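Local structure of vaginolysin (Gardnerella vaginalis, 5IMY) at residues S24-L29 with D227-F232; A114-S119 with V221-P226. The protein probably binds cholesterol-containing host membranes and lyses cells as a secreted pore-forming toxin of the cholesterol-dependent cytolysin family. One frame throughout, in Å; residues are numbered along the deposited sequence.

Interaction 1: residues S24-L29 with D227-F232; sequences SLNNYL and DSPADF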
# COMPACT_ATOMS: atom_id res chain seq x y z
N SER A 24 -58.01 9.44 24.99
CA SER A 24 -57.37 10.63 24.43
C SER A 24 -55.86 10.60 24.61
O SER A 24 -55.11 10.95 23.69
CB SER A 24 -57.96 11.89 25.08
OG SER A 24 -58.87 12.53 24.20
N LEU A 25 -55.39 10.19 25.79
CA LEU A 25 -53.95 10.08 26.01
C LEU A 25 -53.35 9.03 25.09
O LEU A 25 -52.22 9.20 24.60
CB LEU A 25 -53.67 9.74 27.47
CG LEU A 25 -52.19 9.62 27.86
CD1 LEU A 25 -51.58 10.99 28.09
CD2 LEU A 25 -52.05 8.75 29.09
N ASN A 26 -54.08 7.95 24.83
CA ASN A 26 -53.58 6.90 23.95
C ASN A 26 -53.41 7.40 22.53
O ASN A 26 -52.46 7.02 21.83
CB ASN A 26 -54.52 5.70 23.98
CG ASN A 26 -54.09 4.63 24.97
OD1 ASN A 26 -52.91 4.54 25.32
ND2 ASN A 26 -55.04 3.82 25.42
N ASN A 27 -54.32 8.26 22.06
CA ASN A 27 -54.21 8.78 20.70
C ASN A 27 -53.05 9.76 20.58
O ASN A 27 -52.38 9.82 19.54
CB ASN A 27 -55.52 9.45 20.29
CG ASN A 27 -56.60 8.44 19.94
OD1 ASN A 27 -56.31 7.30 19.57
ND2 ASN A 27 -57.86 8.86 20.04
N TYR A 28 -52.80 10.55 21.63
CA TYR A 28 -51.70 11.51 21.57
C TYR A 28 -50.35 10.80 21.51
O TYR A 28 -49.47 11.19 20.74
CB TYR A 28 -51.76 12.44 22.78
CG TYR A 28 -50.59 13.40 22.86
CD1 TYR A 28 -50.46 14.45 21.96
CD2 TYR A 28 -49.62 13.25 23.85
CE1 TYR A 28 -49.39 15.32 22.03
CE2 TYR A 28 -48.55 14.12 23.93
CZ TYR A 28 -48.44 15.15 23.02
OH TYR A 28 -47.38 16.03 23.09
N LEU A 29 -50.16 9.75 22.32
CA LEU A 29 -48.89 9.04 22.32
C LEU A 29 -48.72 8.20 21.06
O LEU A 29 -47.59 8.02 20.59
CB LEU A 29 -48.78 8.16 23.56
CG LEU A 29 -48.93 8.87 24.91
CD1 LEU A 29 -48.73 7.88 26.05
CD2 LEU A 29 -47.96 10.04 25.04
N ASP A 227 -49.55 -3.21 27.76
CA ASP A 227 -50.88 -3.36 27.17
C ASP A 227 -51.27 -2.13 26.36
O ASP A 227 -51.54 -2.24 25.16
CB ASP A 227 -51.92 -3.63 28.27
CG ASP A 227 -53.28 -3.96 27.70
OD1 ASP A 227 -53.36 -4.37 26.52
OD2 ASP A 227 -54.28 -3.83 28.44
N SER A 228 -51.30 -0.96 27.00
CA SER A 228 -51.64 0.29 26.34
C SER A 228 -50.67 1.38 26.78
O SER A 228 -50.31 1.45 27.96
CB SER A 228 -53.08 0.70 26.67
OG SER A 228 -53.24 2.11 26.66
N PRO A 229 -50.23 2.25 25.85
CA PRO A 229 -49.31 3.32 26.26
C PRO A 229 -49.92 4.29 27.26
O PRO A 229 -49.20 4.80 28.13
CB PRO A 229 -48.95 4.01 24.94
CG PRO A 229 -50.05 3.65 24.02
CD PRO A 229 -50.49 2.28 24.41
N ALA A 230 -51.21 4.58 27.14
CA ALA A 230 -51.90 5.21 28.26
C ALA A 230 -51.82 4.28 29.46
O ALA A 230 -51.80 3.06 29.32
CB ALA A 230 -53.36 5.51 27.91
N ASP A 231 -51.76 4.87 30.64
CA ASP A 231 -51.24 4.16 31.80
C ASP A 231 -49.75 3.93 31.56
O ASP A 231 -49.27 4.06 30.43
CB ASP A 231 -51.98 2.84 32.04
CG ASP A 231 -51.16 1.62 31.68
OD1 ASP A 231 -50.17 1.34 32.39
OD2 ASP A 231 -51.51 0.94 30.70
N PHE A 232 -49.04 3.52 32.60
CA PHE A 232 -47.75 4.11 32.95
C PHE A 232 -48.10 5.27 33.86
O PHE A 232 -47.48 5.47 34.91
CB PHE A 232 -46.92 4.63 31.77
CG PHE A 232 -45.97 3.63 31.17
CD1 PHE A 232 -44.93 3.10 31.91
CD2 PHE A 232 -46.08 3.27 29.83
CE1 PHE A 232 -44.04 2.19 31.35
CE2 PHE A 232 -45.19 2.37 29.26
CZ PHE A 232 -44.18 1.84 30.02

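Interaction 2: residues A114-S119 with V221-P226; sequences APITLS and VSVDAP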
# COMPACT_ATOMS: atom_id res chain seq x y z
N ALA A 114 -48.75 4.87 37.15
CA ALA A 114 -49.53 3.71 37.52
C ALA A 114 -48.61 2.60 38.01
O ALA A 114 -47.40 2.63 37.77
CB ALA A 114 -50.34 3.20 36.32
N PRO A 115 -49.14 1.61 38.72
CA PRO A 115 -48.30 0.47 39.10
C PRO A 115 -47.69 -0.19 37.88
O PRO A 115 -48.22 -0.10 36.77
CB PRO A 115 -49.28 -0.47 39.82
CG PRO A 115 -50.35 0.43 40.32
CD PRO A 115 -50.49 1.52 39.30
N ILE A 116 -46.56 -0.86 38.09
CA ILE A 116 -45.84 -1.52 37.01
C ILE A 116 -45.27 -2.83 37.53
O ILE A 116 -44.88 -2.94 38.70
CB ILE A 116 -44.72 -0.60 36.44
CG1 ILE A 116 -44.08 -1.23 35.21
CG2 ILE A 116 -43.67 -0.30 37.51
CD1 ILE A 116 -43.51 -0.20 34.26
N THR A 117 -45.22 -3.83 36.66
CA THR A 117 -44.77 -5.17 37.02
C THR A 117 -43.37 -5.40 36.46
O THR A 117 -43.15 -5.24 35.25
CB THR A 117 -45.73 -6.24 36.50
OG1 THR A 117 -47.02 -6.05 37.09
CG2 THR A 117 -45.22 -7.64 36.83
N LEU A 118 -42.45 -5.79 37.33
CA LEU A 118 -41.09 -6.12 36.95
C LEU A 118 -40.90 -7.63 36.96
O LEU A 118 -41.61 -8.36 37.65
CB LEU A 118 -40.08 -5.47 37.90
CG LEU A 118 -40.33 -4.00 38.22
CD1 LEU A 118 -39.25 -3.48 39.15
CD2 LEU A 118 -40.40 -3.17 36.95
N SER A 119 -39.92 -8.09 36.18
CA SER A 119 -39.58 -9.50 36.15
C SER A 119 -38.07 -9.65 36.08
O SER A 119 -37.37 -8.82 35.49
CB SER A 119 -40.22 -10.22 34.97
OG SER A 119 -39.64 -11.50 34.84
N VAL A 221 -33.39 -7.37 34.89
CA VAL A 221 -34.70 -7.00 35.40
C VAL A 221 -35.44 -6.28 34.28
O VAL A 221 -34.96 -5.26 33.77
CB VAL A 221 -34.60 -6.11 36.65
CG1 VAL A 221 -35.99 -5.71 37.14
CG2 VAL A 221 -33.83 -6.83 37.75
N SER A 222 -36.59 -6.82 33.89
CA SER A 222 -37.32 -6.34 32.73
C SER A 222 -38.71 -5.87 33.13
O SER A 222 -39.25 -6.24 34.17
CB SER A 222 -37.43 -7.45 31.67
OG SER A 222 -38.36 -7.09 30.66
N VAL A 223 -39.28 -5.03 32.26
CA VAL A 223 -40.62 -4.48 32.45
C VAL A 223 -41.59 -5.25 31.57
O VAL A 223 -41.26 -5.64 30.44
CB VAL A 223 -40.64 -2.98 32.11
CG1 VAL A 223 -42.07 -2.47 31.94
CG2 VAL A 223 -39.93 -2.19 33.21
N ASP A 224 -42.80 -5.46 32.08
CA ASP A 224 -43.82 -6.19 31.34
C ASP A 224 -44.49 -5.30 30.30
O ASP A 224 -44.48 -4.07 30.40
CB ASP A 224 -44.87 -6.76 32.30
CG ASP A 224 -44.69 -8.24 32.56
OD1 ASP A 224 -44.28 -8.97 31.63
OD2 ASP A 224 -44.95 -8.68 33.70
N ALA A 225 -45.07 -5.94 29.29
CA ALA A 225 -45.83 -5.26 28.26
C ALA A 225 -46.89 -4.36 28.91
O ALA A 225 -47.73 -4.87 29.66
CB ALA A 225 -46.49 -6.27 27.34
N PRO A 226 -46.88 -3.05 28.65
CA PRO A 226 -47.88 -2.17 29.26
C PRO A 226 -49.28 -2.28 28.67
O PRO A 226 -50.14 -1.48 29.06
CB PRO A 226 -47.31 -0.76 29.00
CG PRO A 226 -45.88 -0.97 28.66
CD PRO A 226 -45.83 -2.28 27.97

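Interaction 1: residues S24-L29 with D227-F232
Asn26 and Ser228 make the clearest polar link between the helix 22-30 and the loop that follows the long strand 208-223. The amide nitrogen ND2 of Asn26 gives a hydrogen to OG of Ser228 at 2.8 Å, a bent bond (138° at the hydrogen) that nevertheless lies close to the plane of the amide. Ser228 meets it with OG set opposite its own backbone N (chi1 150°). The other branch of the same amide, OD1, accepts the backbone N-H of Ala230. That bond is modelled very short and OD1 sits too near a neighbouring atom, so the detail of this bond is doubtful.

Apolar contacts lie beside this polar pair. Leu25, one turn before Leu29, carries CG anti to its N (chi1 -179°) and lays CD2 over the backbone and methyl of Ala230, 3.7 Å from CB. Leu29 reaches Pro229 with CD1, which lies 4.0 Å from the ring carbon CB and 3.7 Å from the carbonyl O of Pro229. Leu242 of helix 240-243 also touches both leucines, while Trp30 packs on Pro229 and Lys22 on Ala230, so the ends of the helix also take part.

Across the contact, one side-chain amide uses its donor on a segment without regular secondary structure and, if the modelled Ala230 contact holds, its acceptor as well. Pairing with a backbone N-H as well as a hydroxyl would limit how that amide can turn, and would satisfy polar groups in a largely buried setting between helix and loop.

Interaction 2: residues A114-S119 with V221-P226
Ser119 and Ser222 form a hydrogen-bonded antiparallel pair, each giving its N-H to the other's carbonyl. The bond from Ser222 N to Ser119 O is 2.7 Å and nearly straight; the return bond, from Ser119 N to Ser222 O, is 2.8 Å, with the donor tilted 15° from the carbonyl plane. Two residues on, where strand 208-223 has ended, Asp224 N still reaches Thr117 O at 3.2 Å. Between these bonds Leu118 and Val223 make the non-hydrogen-bonded pair, and Leu118 CA lies 3.3 Å from Ser222 O in a bent CA-H...O contact.

The pairing belongs to the large, bent antiparallel sheet of the cytolysin, in which strand 116-120 lies between 131-134 and 208-223.

Side chains reinforce the pairing. On the face bearing Leu118 and Val223, Leu118 CD2 meets Val223 CG2 at 3.9 Å. The other branch, Val223 CG1, is anti to the backbone N (chi1 165°) and faces Ile116 CD1 at 3.6 Å, the two side chains crossing at about a right angle. Where Asp224 has left the strand, its side chain and that of Thr117 meet methyl to carboxylate oxygen, CG2 of Thr117 lying 3.3 Å from OD2 of Asp224.

Leu118 and Ile116 bond through their backbones to Val132 and Val134, while Val221 and Val223 do so to Val259 and Ser257 of strand 253-261. Helix 139-158 covers the Leu118 face, with Val142 on Leu118 and Val146 on Val221.

Both contacts draw on the same run of chain, since the loop 227-232 of interaction 1 continues directly from 221-226 of interaction 2. Their centres lie about 16 Å apart, and they touch: Phe232 O is 2.6 Å from Ala114 N, a probable hydrogen bond, and the Phe232 ring packs against Pro226 and Ile116. Interaction 1 is the more buried, joining a helix to an irregular loop through an amide side chain and leucine methyls. Interaction 2 is partly buried and joins sheet strands mainly through backbone bonds, with apolar side chains on one face and serines on the other. Here the side-chain amide and leucines do at the loop what backbone bonds do between the strands.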